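Local structure of argininosuccinate lyase (Chelativorans sp., 6RXA) at residues A[127-132]-A[469-474]; A[138-143]-A[463-468]; A[267-272]-A[353-358]; A[376-381]-A[421-426]. The protein is a C-N lyase of the aspartase/fumarase superfamily (EDDS lyase), classed with argininosuccinate lyases, which split argininosuccinate into fumarate and arginine. The protein carries 2 engineered substitutions. All coordinates share one frame; numbering follows the deposited sequence.

Contact 1 of 4, residues A[127-132]-A[469-474]; sequences QLLRTI and RAWLAN
Leu129 and Ile132 pack against Trp471 and Leu472 in an apolar contact between helix 112-147, a helix of the central bundle of the aspartase/fumarase fold, and the long C-terminal helix 451-500 that runs alongside it, nearly antiparallel. The axes of the two short segments run at 155° to each other and approach to 10.6 Å, with Leu129 and Leu472 nearest in register. From helix 451-500 the indole of Trp471 reaches over through the far rim of its six-membered ring, because its CG stands anti to the backbone N (chi1 -176°). There Trp471 CZ3 meets Ile132 CD1 at 3.6 Å and Leu129 CD2 at 3.8 Å, both methyls reaching the ring obliquely. Leu472 sends CD1 to the same leucine, 3.9 Å from Leu129 CD2, and the methyl also rests against the backbone carbonyl, 3.8 Å from Leu129 O. Ile132 CG2 lies more loosely, 4.3 Å from Leu472 CD1. Tyr190 of helix 168-193 meets the Trp471 ring edge-to-face, tying the indole to a third helix. With only carbon atoms meeting between the side chains, the attraction here is dispersive and hydrophobic, and depends on fit of shape more than on direction.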
# COMPACT_ATOMS: atom_id res chain seq x y z
N GLN A 127 -24.21 -4.64 0.59
CA GLN A 127 -23.43 -3.52 1.10
C GLN A 127 -23.16 -2.49 0.00
O GLN A 127 -23.02 -1.30 0.29
CB GLN A 127 -22.13 -4.02 1.70
CG GLN A 127 -22.34 -4.81 2.99
CD GLN A 127 -23.02 -4.02 4.08
OE1 GLN A 127 -22.51 -2.99 4.53
NE2 GLN A 127 -24.18 -4.49 4.52
N LEU A 128 -23.08 -2.94 -1.25
CA LEU A 128 -22.93 -2.02 -2.37
C LEU A 128 -24.19 -1.19 -2.57
O LEU A 128 -24.11 0.02 -2.80
CB LEU A 128 -22.52 -2.79 -3.62
CG LEU A 128 -22.08 -2.03 -4.86
CD1 LEU A 128 -21.00 -1.05 -4.48
CD2 LEU A 128 -21.58 -3.04 -5.87
N LEU A 129 -25.38 -1.80 -2.46
CA LEU A 129 -26.60 -1.00 -2.52
C LEU A 129 -26.69 -0.03 -1.34
O LEU A 129 -27.09 1.13 -1.51
CB LEU A 129 -27.84 -1.90 -2.58
CG LEU A 129 -27.91 -2.76 -3.84
CD1 LEU A 129 -29.18 -3.59 -3.84
CD2 LEU A 129 -27.84 -1.92 -5.10
N ARG A 130 -26.32 -0.48 -0.14
CA ARG A 130 -26.23 0.41 1.01
C ARG A 130 -25.30 1.59 0.73
O ARG A 130 -25.62 2.75 1.06
CB ARG A 130 -25.73 -0.41 2.20
CG ARG A 130 -25.61 0.35 3.50
CD ARG A 130 -24.87 -0.49 4.53
NE ARG A 130 -24.79 0.18 5.83
CZ ARG A 130 -23.83 -0.04 6.72
NH1 ARG A 130 -22.85 -0.91 6.46
NH2 ARG A 130 -23.84 0.63 7.87
N THR A 131 -24.15 1.31 0.12
CA THR A 131 -23.18 2.36 -0.18
C THR A 131 -23.70 3.31 -1.24
O THR A 131 -23.57 4.54 -1.09
CB THR A 131 -21.87 1.69 -0.63
OG1 THR A 131 -21.31 0.93 0.44
CG2 THR A 131 -20.85 2.72 -1.07
N ILE A 132 -24.29 2.78 -2.32
CA ILE A 132 -24.87 3.64 -3.35
C ILE A 132 -25.94 4.54 -2.76
O ILE A 132 -26.01 5.73 -3.08
CB ILE A 132 -25.39 2.78 -4.52
CG1 ILE A 132 -24.18 2.20 -5.26
CG2 ILE A 132 -26.26 3.59 -5.46
CD1 ILE A 132 -24.50 1.10 -6.26
N ARG A 469 -31.45 7.43 -8.28
CA ARG A 469 -32.43 6.83 -7.37
C ARG A 469 -33.22 5.74 -8.08
O ARG A 469 -33.53 4.71 -7.48
CB ARG A 469 -33.35 7.91 -6.79
CG ARG A 469 -32.65 8.89 -5.84
CD ARG A 469 -33.65 9.82 -5.14
NE ARG A 469 -34.25 10.76 -6.09
CZ ARG A 469 -33.80 11.99 -6.33
NH1 ARG A 469 -34.41 12.72 -7.23
NH2 ARG A 469 -32.75 12.48 -5.69
N ALA A 470 -33.54 5.93 -9.36
CA ALA A 470 -34.29 4.91 -10.08
C ALA A 470 -33.47 3.64 -10.26
O ALA A 470 -34.00 2.53 -10.10
CB ALA A 470 -34.73 5.48 -11.43
N TRP A 471 -32.18 3.77 -10.58
CA TRP A 471 -31.33 2.59 -10.68
C TRP A 471 -31.31 1.83 -9.36
O TRP A 471 -31.44 0.60 -9.33
CB TRP A 471 -29.91 3.01 -11.06
CG TRP A 471 -28.99 1.85 -11.29
CD1 TRP A 471 -28.68 1.30 -12.48
CD2 TRP A 471 -28.30 1.09 -10.29
NE1 TRP A 471 -27.81 0.24 -12.30
CE2 TRP A 471 -27.57 0.09 -10.96
CE3 TRP A 471 -28.22 1.17 -8.89
CZ2 TRP A 471 -26.77 -0.83 -10.29
CZ3 TRP A 471 -27.42 0.24 -8.22
CH2 TRP A 471 -26.72 -0.75 -8.93
N LEU A 472 -31.15 2.55 -8.25
CA LEU A 472 -31.10 1.91 -6.94
C LEU A 472 -32.42 1.24 -6.60
O LEU A 472 -32.44 0.12 -6.08
CB LEU A 472 -30.75 2.95 -5.88
CG LEU A 472 -30.74 2.45 -4.43
CD1 LEU A 472 -29.71 1.36 -4.22
CD2 LEU A 472 -30.48 3.63 -3.50
N ALA A 473 -33.54 1.91 -6.87
CA ALA A 473 -34.83 1.31 -6.59
C ALA A 473 -35.03 0.02 -7.38
O ALA A 473 -35.55 -0.97 -6.85
CB ALA A 473 -35.93 2.32 -6.91
N ASN A 474 -34.64 0.02 -8.66
CA ASN A 474 -34.82 -1.16 -9.49
C ASN A 474 -33.96 -2.32 -8.98
O ASN A 474 -34.44 -3.46 -8.87
CB ASN A 474 -34.48 -0.85 -10.94
CG ASN A 474 -34.47 -2.09 -11.81
OD1 ASN A 474 -35.52 -2.54 -12.28
ND2 ASN A 474 -33.29 -2.67 -12.02

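Contact 2 of 4, residues A[138-143]-A[463-468]; sequences YREAVV and AELHKD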
# COMPACT_ATOMS: atom_id res chain seq x y z
N TYR A 138 -25.39 11.76 -0.02
CA TYR A 138 -24.30 12.74 0.04
C TYR A 138 -24.38 13.68 -1.14
O TYR A 138 -24.32 14.91 -0.97
CB TYR A 138 -23.00 11.95 0.06
CG TYR A 138 -21.67 12.65 0.20
CD1 TYR A 138 -21.52 13.82 0.92
CD2 TYR A 138 -20.53 12.09 -0.38
CE1 TYR A 138 -20.27 14.41 1.05
CE2 TYR A 138 -19.29 12.67 -0.25
CZ TYR A 138 -19.16 13.84 0.47
OH TYR A 138 -17.93 14.44 0.60
N ARG A 139 -24.57 13.14 -2.35
CA ARG A 139 -24.70 13.99 -3.52
C ARG A 139 -25.93 14.88 -3.42
O ARG A 139 -25.88 16.06 -3.80
CB ARG A 139 -24.72 13.14 -4.80
CG ARG A 139 -24.71 13.98 -6.05
CD ARG A 139 -24.75 13.13 -7.29
NE ARG A 139 -24.59 13.95 -8.48
CZ ARG A 139 -24.83 13.55 -9.71
NH1 ARG A 139 -25.30 12.33 -9.93
NH2 ARG A 139 -24.62 14.37 -10.73
N GLU A 140 -27.04 14.36 -2.90
CA GLU A 140 -28.24 15.18 -2.71
C GLU A 140 -27.93 16.37 -1.82
O GLU A 140 -28.30 17.51 -2.13
CB GLU A 140 -29.38 14.36 -2.10
CG GLU A 140 -30.06 13.42 -3.07
CD GLU A 140 -31.06 12.50 -2.41
OE1 GLU A 140 -31.14 12.51 -1.16
OE2 GLU A 140 -31.75 11.75 -3.13
N ALA A 141 -27.26 16.13 -0.69
CA ALA A 141 -26.94 17.23 0.22
C ALA A 141 -26.04 18.27 -0.45
O ALA A 141 -26.23 19.48 -0.26
CB ALA A 141 -26.29 16.68 1.49
N VAL A 142 -25.07 17.81 -1.23
CA VAL A 142 -24.14 18.70 -1.94
C VAL A 142 -24.88 19.57 -2.95
O VAL A 142 -24.69 20.79 -3.00
CB VAL A 142 -23.06 17.84 -2.61
CG1 VAL A 142 -22.27 18.61 -3.66
CG2 VAL A 142 -22.11 17.25 -1.56
N VAL A 143 -25.72 18.96 -3.79
CA VAL A 143 -26.41 19.71 -4.84
C VAL A 143 -27.45 20.65 -4.24
O VAL A 143 -27.59 21.80 -4.67
CB VAL A 143 -27.04 18.73 -5.85
CG1 VAL A 143 -27.90 19.49 -6.85
CG2 VAL A 143 -25.98 17.95 -6.57
N ALA A 463 -31.46 16.02 -12.57
CA ALA A 463 -31.95 14.97 -13.45
C ALA A 463 -31.14 13.69 -13.28
O ALA A 463 -31.71 12.59 -13.28
CB ALA A 463 -31.90 15.46 -14.90
N GLU A 464 -29.82 13.82 -13.12
CA GLU A 464 -28.98 12.65 -12.88
C GLU A 464 -29.34 11.97 -11.56
O GLU A 464 -29.38 10.74 -11.49
CB GLU A 464 -27.50 13.05 -12.93
CG GLU A 464 -27.01 13.32 -14.35
CD GLU A 464 -25.54 13.71 -14.44
OE1 GLU A 464 -24.84 13.83 -13.41
OE2 GLU A 464 -25.07 13.90 -15.58
N LEU A 465 -29.63 12.76 -10.52
CA LEU A 465 -29.98 12.18 -9.23
C LEU A 465 -31.28 11.39 -9.31
O LEU A 465 -31.42 10.35 -8.65
CB LEU A 465 -30.11 13.30 -8.19
CG LEU A 465 -28.79 13.74 -7.55
CD1 LEU A 465 -28.95 15.10 -6.89
CD2 LEU A 465 -28.32 12.69 -6.54
N HIS A 466 -32.24 11.87 -10.09
CA HIS A 466 -33.45 11.10 -10.33
C HIS A 466 -33.11 9.74 -10.94
O HIS A 466 -33.66 8.71 -10.52
CB HIS A 466 -34.38 11.89 -11.25
CG HIS A 466 -35.67 11.19 -11.53
ND1 HIS A 466 -36.73 11.23 -10.66
CD2 HIS A 466 -36.05 10.39 -12.56
CE1 HIS A 466 -37.73 10.50 -11.15
NE2 HIS A 466 -37.34 9.98 -12.30
N LYS A 467 -32.20 9.71 -11.91
CA LYS A 467 -31.78 8.44 -12.51
C LYS A 467 -31.00 7.58 -11.52
O LYS A 467 -31.16 6.35 -11.51
CB LYS A 467 -30.96 8.71 -13.77
CG LYS A 467 -31.76 9.31 -14.92
CD LYS A 467 -30.84 9.61 -16.10
CE LYS A 467 -31.37 9.07 -17.42
NZ LYS A 467 -31.87 10.16 -18.30
N ASP A 468 -30.15 8.20 -10.68
CA ASP A 468 -29.43 7.46 -9.65
C ASP A 468 -30.41 6.72 -8.73
O ASP A 468 -30.23 5.54 -8.41
CB ASP A 468 -28.61 8.42 -8.76
CG ASP A 468 -27.47 9.15 -9.49
OD1 ASP A 468 -26.89 8.62 -10.47
OD2 ASP A 468 -27.10 10.26 -9.02
O HOH W 1 -25.58 10.31 -12.06
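Glu140 and Leu465 mark the nearest CA pair, 7.4 Å apart, where helix segments 138-143 and 463-468 pass each other almost antiparallel, their axes at 164° and 11.0 Å at closest approach. Arg139 spans the gap. Its CG lies anti to the backbone N (chi1 -174°) and the chain runs on extended to NE, taking the aliphatic part obliquely across Leu465, with Arg139 CD 3.7 Å from Leu465 CD2, and carrying the guanidinium to two carboxylates. The bond from Arg139 NH2 to Glu464 OE1 is short, 2.7 Å, and fairly straight at 166°; the oxygen sits practically in the guanidinium plane, although the two flat groups are well turned against each other. Arg139 NH1 makes a weaker, bent bond of 2.9 Å to Asp468 OD2, and a water joins the same NH1 to Asp468 OD1. The result is a salt-bridge network between a helix of the superfamily's central bundle and the long C-terminal helix beside it, with Glu464 and Asp468 one helical turn apart. Ser176 accepts from Arg139 NE, and Arg187 is a second cationic partner of Asp468, so helix 168-193 is drawn in as well. A leucine in place of Arg139 would probably leave Glu464 without its cation here and Asp468 more dependent on Arg187. Leu465 fills the apolar side: its CD2 also touches Glu140 CG at 3.9 Å, and its CD1 lies 4.1 Å from Val143 CG2. The carboxylate of Glu140 turns instead to Arg469, one turn beyond Leu465 on helix 451-500.

Contact 3 of 4, residues A[267-272]-A[353-358]; sequences YQVAEL and KERMRQ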
# COMPACT_ATOMS: atom_id res chain seq x y z
N TYR A 267 -8.62 31.33 8.64
CA TYR A 267 -9.47 31.59 7.49
C TYR A 267 -10.82 32.13 7.94
O TYR A 267 -11.28 33.17 7.47
CB TYR A 267 -9.77 30.32 6.70
CG TYR A 267 -8.72 29.71 5.78
CD1 TYR A 267 -7.43 29.43 6.21
CD2 TYR A 267 -9.07 29.30 4.49
CE1 TYR A 267 -6.51 28.80 5.39
CE2 TYR A 267 -8.16 28.67 3.66
CZ TYR A 267 -6.89 28.41 4.12
OH TYR A 267 -5.98 27.75 3.33
N GLN A 268 -11.48 31.39 8.85
CA GLN A 268 -12.79 31.73 9.40
C GLN A 268 -13.80 32.12 8.33
O GLN A 268 -14.61 33.04 8.50
CB GLN A 268 -12.72 32.74 10.55
CG GLN A 268 -11.83 33.93 10.34
CD GLN A 268 -11.80 34.82 11.57
OE1 GLN A 268 -12.48 34.56 12.56
NE2 GLN A 268 -11.00 35.88 11.51
N VAL A 269 -13.82 31.37 7.23
CA VAL A 269 -14.84 31.59 6.20
C VAL A 269 -15.99 30.60 6.27
O VAL A 269 -16.99 30.78 5.55
CB VAL A 269 -14.26 31.65 4.77
CG1 VAL A 269 -13.34 32.87 4.64
CG2 VAL A 269 -13.56 30.36 4.46
N ALA A 270 -15.90 29.57 7.10
CA ALA A 270 -17.03 28.71 7.37
C ALA A 270 -16.91 28.22 8.80
O ALA A 270 -15.83 28.23 9.40
CB ALA A 270 -17.12 27.51 6.43
N GLU A 271 -18.05 27.80 9.35
CA GLU A 271 -18.10 27.24 10.69
C GLU A 271 -18.93 25.97 10.66
O GLU A 271 -20.02 25.95 10.08
CB GLU A 271 -18.70 28.24 11.67
CG GLU A 271 -18.57 27.81 13.13
CD GLU A 271 -18.99 28.89 14.13
OE1 GLU A 271 -19.16 28.54 15.31
OE2 GLU A 271 -19.13 30.08 13.75
N LEU A 272 -18.43 24.91 11.29
CA LEU A 272 -19.22 23.71 11.44
C LEU A 272 -20.41 23.98 12.34
O LEU A 272 -20.33 24.73 13.31
CB LEU A 272 -18.38 22.62 12.09
CG LEU A 272 -17.26 22.04 11.24
CD1 LEU A 272 -16.38 21.12 12.08
CD2 LEU A 272 -17.81 21.27 10.04
N LYS A 353 -20.56 34.56 4.93
CA LYS A 353 -20.64 35.17 3.60
C LYS A 353 -19.87 36.48 3.54
O LYS A 353 -19.23 36.78 2.52
CB LYS A 353 -22.10 35.39 3.20
CG LYS A 353 -22.89 34.10 3.07
CD LYS A 353 -24.26 34.38 2.49
CE LYS A 353 -25.09 33.11 2.40
NZ LYS A 353 -26.45 33.36 1.82
N GLU A 354 -19.90 37.27 4.62
CA GLU A 354 -19.22 38.56 4.59
C GLU A 354 -17.71 38.38 4.52
O GLU A 354 -17.03 39.08 3.76
CB GLU A 354 -19.59 39.38 5.83
CG GLU A 354 -20.97 40.03 5.78
CD GLU A 354 -21.12 41.14 6.81
OE1 GLU A 354 -20.09 41.73 7.21
OE2 GLU A 354 -22.26 41.42 7.23
N ARG A 355 -17.16 37.46 5.30
CA ARG A 355 -15.72 37.24 5.27
C ARG A 355 -15.29 36.64 3.93
O ARG A 355 -14.24 37.01 3.39
CB ARG A 355 -15.30 36.36 6.45
CG ARG A 355 -13.82 36.11 6.60
CD ARG A 355 -13.05 37.19 7.35
NE ARG A 355 -13.49 37.58 8.71
CZ ARG A 355 -14.07 36.83 9.65
NH1 ARG A 355 -14.40 35.56 9.45
NH2 ARG A 355 -14.35 37.39 10.82
N MET A 356 -16.08 35.72 3.38
CA MET A 356 -15.78 35.17 2.06
C MET A 356 -15.68 36.29 1.02
O MET A 356 -14.72 36.33 0.24
CB MET A 356 -16.88 34.20 1.65
CG MET A 356 -16.83 32.83 2.32
SD MET A 356 -18.25 31.84 1.83
CE MET A 356 -17.76 30.22 2.43
N ARG A 357 -16.65 37.19 1.01
CA ARG A 357 -16.62 38.31 0.07
C ARG A 357 -15.43 39.22 0.35
O ARG A 357 -14.77 39.69 -0.59
CB ARG A 357 -17.92 39.10 0.18
CG ARG A 357 -18.07 40.21 -0.85
CD ARG A 357 -19.39 40.99 -0.60
NE ARG A 357 -20.45 40.15 -0.05
CZ ARG A 357 -20.96 40.25 1.19
NH1 ARG A 357 -21.92 39.42 1.58
NH2 ARG A 357 -20.51 41.18 2.03
N GLN A 358 -15.13 39.47 1.63
CA GLN A 358 -14.01 40.34 1.97
C GLN A 358 -12.70 39.80 1.38
O GLN A 358 -11.95 40.54 0.74
CB GLN A 358 -13.87 40.47 3.48
CG GLN A 358 -12.70 41.31 3.92
CD GLN A 358 -12.58 41.43 5.43
OE1 GLN A 358 -13.29 40.74 6.18
NE2 GLN A 358 -11.69 42.30 5.89
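Arg355, near the start of helix 353-362, folds its side chain against Gln268 and Val269, in the turn that leads into strand 270-271. That strand forms a two-stranded antiparallel sheet with 350-351, just ahead of the helix, so the contact packs the helix's first turns against the loop leading into this small sheet. Arg355 CB starts 4.0 Å from Gln268 O. The next carbon, Arg355 CG, touches the valine at 3.8 Å from Val269 CG1. Bends at chi2 (84°) and chi3 (55°) then fold the chain over, bringing the guanidinium to the glutamine. Arg355 CZ lies 3.6 Å from Gln268 CD, and the amide and guanidinium stack with planes only 18° apart, the amide carbon being offset toward the guanidinium rim. Arg355 NH1 lies 2.7 Å from Gln268 O, which sits at the edge of the guanidinium, near its plane, whereas Gln268 CG lies over the face; NH2 lies over the amide end. Cut back to alanine, this position would probably leave the Gln268 amide without its stacking partner, free to turn. On the next residue, Met356 CG packs 3.7 Å from Val269 CB. Tyr267, whose carbonyl accepts from Tyr359, lies about 11 Å, side chain to side chain, from the fumarate-binding Thr158, and packs on Thr264 of the second subunit. Farther along the methionine, the terminal methyl CE of Met356 rests 3.3 Å from Val269 O.

Contact 4 of 4, residues A[376-381]-A[421-426]; sequences RRVGID and AGINVS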
# COMPACT_ATOMS: atom_id res chain seq x y z
N ARG A 376 -7.28 42.58 -23.43
CA ARG A 376 -8.48 42.83 -24.22
C ARG A 376 -8.58 44.29 -24.65
O ARG A 376 -8.98 44.58 -25.78
CB ARG A 376 -9.70 42.42 -23.40
CG ARG A 376 -11.00 42.35 -24.18
CD ARG A 376 -12.17 41.97 -23.25
NE ARG A 376 -12.05 40.61 -22.73
CZ ARG A 376 -11.79 40.28 -21.46
NH1 ARG A 376 -11.60 41.22 -20.54
NH2 ARG A 376 -11.71 39.00 -21.11
N ARG A 377 -8.19 45.22 -23.76
CA ARG A 377 -8.39 46.64 -24.04
C ARG A 377 -7.27 47.24 -24.88
O ARG A 377 -7.54 48.03 -25.79
CB ARG A 377 -8.52 47.41 -22.72
CG ARG A 377 -9.80 47.12 -21.95
CD ARG A 377 -11.00 47.87 -22.52
NE ARG A 377 -10.90 49.31 -22.31
CZ ARG A 377 -11.78 50.20 -22.75
NH1 ARG A 377 -12.85 49.81 -23.43
NH2 ARG A 377 -11.60 51.50 -22.50
N VAL A 378 -6.01 46.90 -24.60
CA VAL A 378 -4.88 47.49 -25.31
C VAL A 378 -4.15 46.50 -26.21
O VAL A 378 -3.21 46.90 -26.91
CB VAL A 378 -3.90 48.21 -24.36
CG1 VAL A 378 -4.65 49.17 -23.44
CG2 VAL A 378 -3.09 47.22 -23.55
N GLY A 379 -4.55 45.23 -26.20
CA GLY A 379 -4.04 44.28 -27.16
C GLY A 379 -2.65 43.76 -26.92
O GLY A 379 -2.11 43.06 -27.78
N ILE A 380 -2.03 44.08 -25.77
CA ILE A 380 -0.74 43.48 -25.44
C ILE A 380 -0.92 41.97 -25.27
O ILE A 380 -2.03 41.46 -25.10
CB ILE A 380 -0.13 44.10 -24.18
CG1 ILE A 380 -1.05 43.94 -22.97
CG2 ILE A 380 0.14 45.59 -24.39
CD1 ILE A 380 -0.54 44.68 -21.73
N ASP A 381 0.20 41.24 -25.33
CA ASP A 381 0.15 39.79 -25.16
C ASP A 381 0.01 39.45 -23.68
O ASP A 381 0.28 40.27 -22.80
CB ASP A 381 1.41 39.12 -25.73
CG ASP A 381 2.65 39.42 -24.92
OD1 ASP A 381 3.21 40.53 -25.07
OD2 ASP A 381 3.06 38.55 -24.13
N ALA A 421 6.52 52.69 -20.10
CA ALA A 421 5.40 53.34 -20.74
C ALA A 421 4.14 53.13 -19.91
O ALA A 421 3.97 52.10 -19.25
CB ALA A 421 5.15 52.77 -22.14
N GLY A 422 3.26 54.12 -19.96
CA GLY A 422 1.94 53.98 -19.38
C GLY A 422 1.09 53.02 -20.20
O GLY A 422 1.56 52.34 -21.11
N ILE A 423 -0.19 52.97 -19.86
CA ILE A 423 -1.10 52.05 -20.52
C ILE A 423 -2.47 52.71 -20.61
O ILE A 423 -2.93 53.35 -19.67
CB ILE A 423 -1.14 50.67 -19.82
CG1 ILE A 423 -2.01 49.70 -20.61
CG2 ILE A 423 -1.61 50.82 -18.38
CD1 ILE A 423 -1.48 48.26 -20.61
N ASN A 424 -3.12 52.53 -21.76
CA ASN A 424 -4.32 53.29 -22.10
C ASN A 424 -5.57 52.55 -21.62
O ASN A 424 -6.32 51.95 -22.39
CB ASN A 424 -4.36 53.55 -23.61
CG ASN A 424 -4.97 54.88 -23.96
OD1 ASN A 424 -4.72 55.89 -23.29
ND2 ASN A 424 -5.77 54.91 -25.01
N VAL A 425 -5.78 52.61 -20.30
CA VAL A 425 -6.98 52.07 -19.67
C VAL A 425 -7.49 53.09 -18.66
O VAL A 425 -6.74 53.92 -18.14
CB VAL A 425 -6.74 50.70 -18.98
CG1 VAL A 425 -6.25 49.67 -20.00
CG2 VAL A 425 -5.76 50.85 -17.84
N SER A 426 -8.79 53.01 -18.38
CA SER A 426 -9.46 53.99 -17.54
C SER A 426 -9.60 53.47 -16.11
O SER A 426 -9.46 52.28 -15.83
CB SER A 426 -10.85 54.30 -18.09
OG SER A 426 -11.69 53.17 -17.95
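Val378 is the centre of the tight part of this contact, with CG2 against Ile423 and CG1 against Asn424 and Val425. Its CG2 meets the tip of Ile423, CG2 to Ile423 CD1 being 3.5 Å, and its CG1 lies 3.8 Å from Val425 CG1; both pairs of side chains cross at about a right angle. Between them, Val378 CG1 rests 3.4 Å from Asn424 O, the carbonyl of the residue at the centre of an inverse gamma turn. Ile423 reaches across to Val378, its CG1 anti to the backbone N (chi1 -175°), and its CD1 also touches Ile380 CD1 at 3.9 Å. The solvent side is looser. Arg377 offers just its base, with CB 4.2 Å from Val425 CG1, while its guanidinium reaches on to a salt bridge with Asp429 of helix 427-434. The exposed Asn424 side chain comes no nearer than 4.4 Å, from its CB to Val378 CG1. Arg376 makes a cation-pi contact with Trp208 of the third subunit. Gly379, with phi 77°, ends helix 367-378 and turns the chain toward Ile380. Both segments belong to the C-terminal argininosuccinate lyase family region, where the contact joins the end of helix 367-378 to the loop between helices 408-419 and 427-434. Leu374, on the preceding turn, adds apolar cover to Ile423 and Val425. Asp381 and Ser426 cap the following helices, 382-399 and 427-434.

How the contacts relate
Contacts 1 and 2 are successive parts of one helix pair, 112-147 against 451-500, with centres 13 Å apart; they are joined by the salt bridge from Arg469 NH2 to Glu140 OE2, 2.8 Å. Along the chain contact 2 is nested within the loop closed by contact 1. Contact 3 lies off the bundle's end, 26 Å from contact 2, and contact 4 lies about 35 Å from contact 3 and about 46 Å from contact 2, all between centres. Contact 3 alone comes near a ligand-binding residue, Thr158, about 11 Å between side chains; the others lie away from the substrate sites. A bound sodium ion is about 12 Å from the Ile132 side chain.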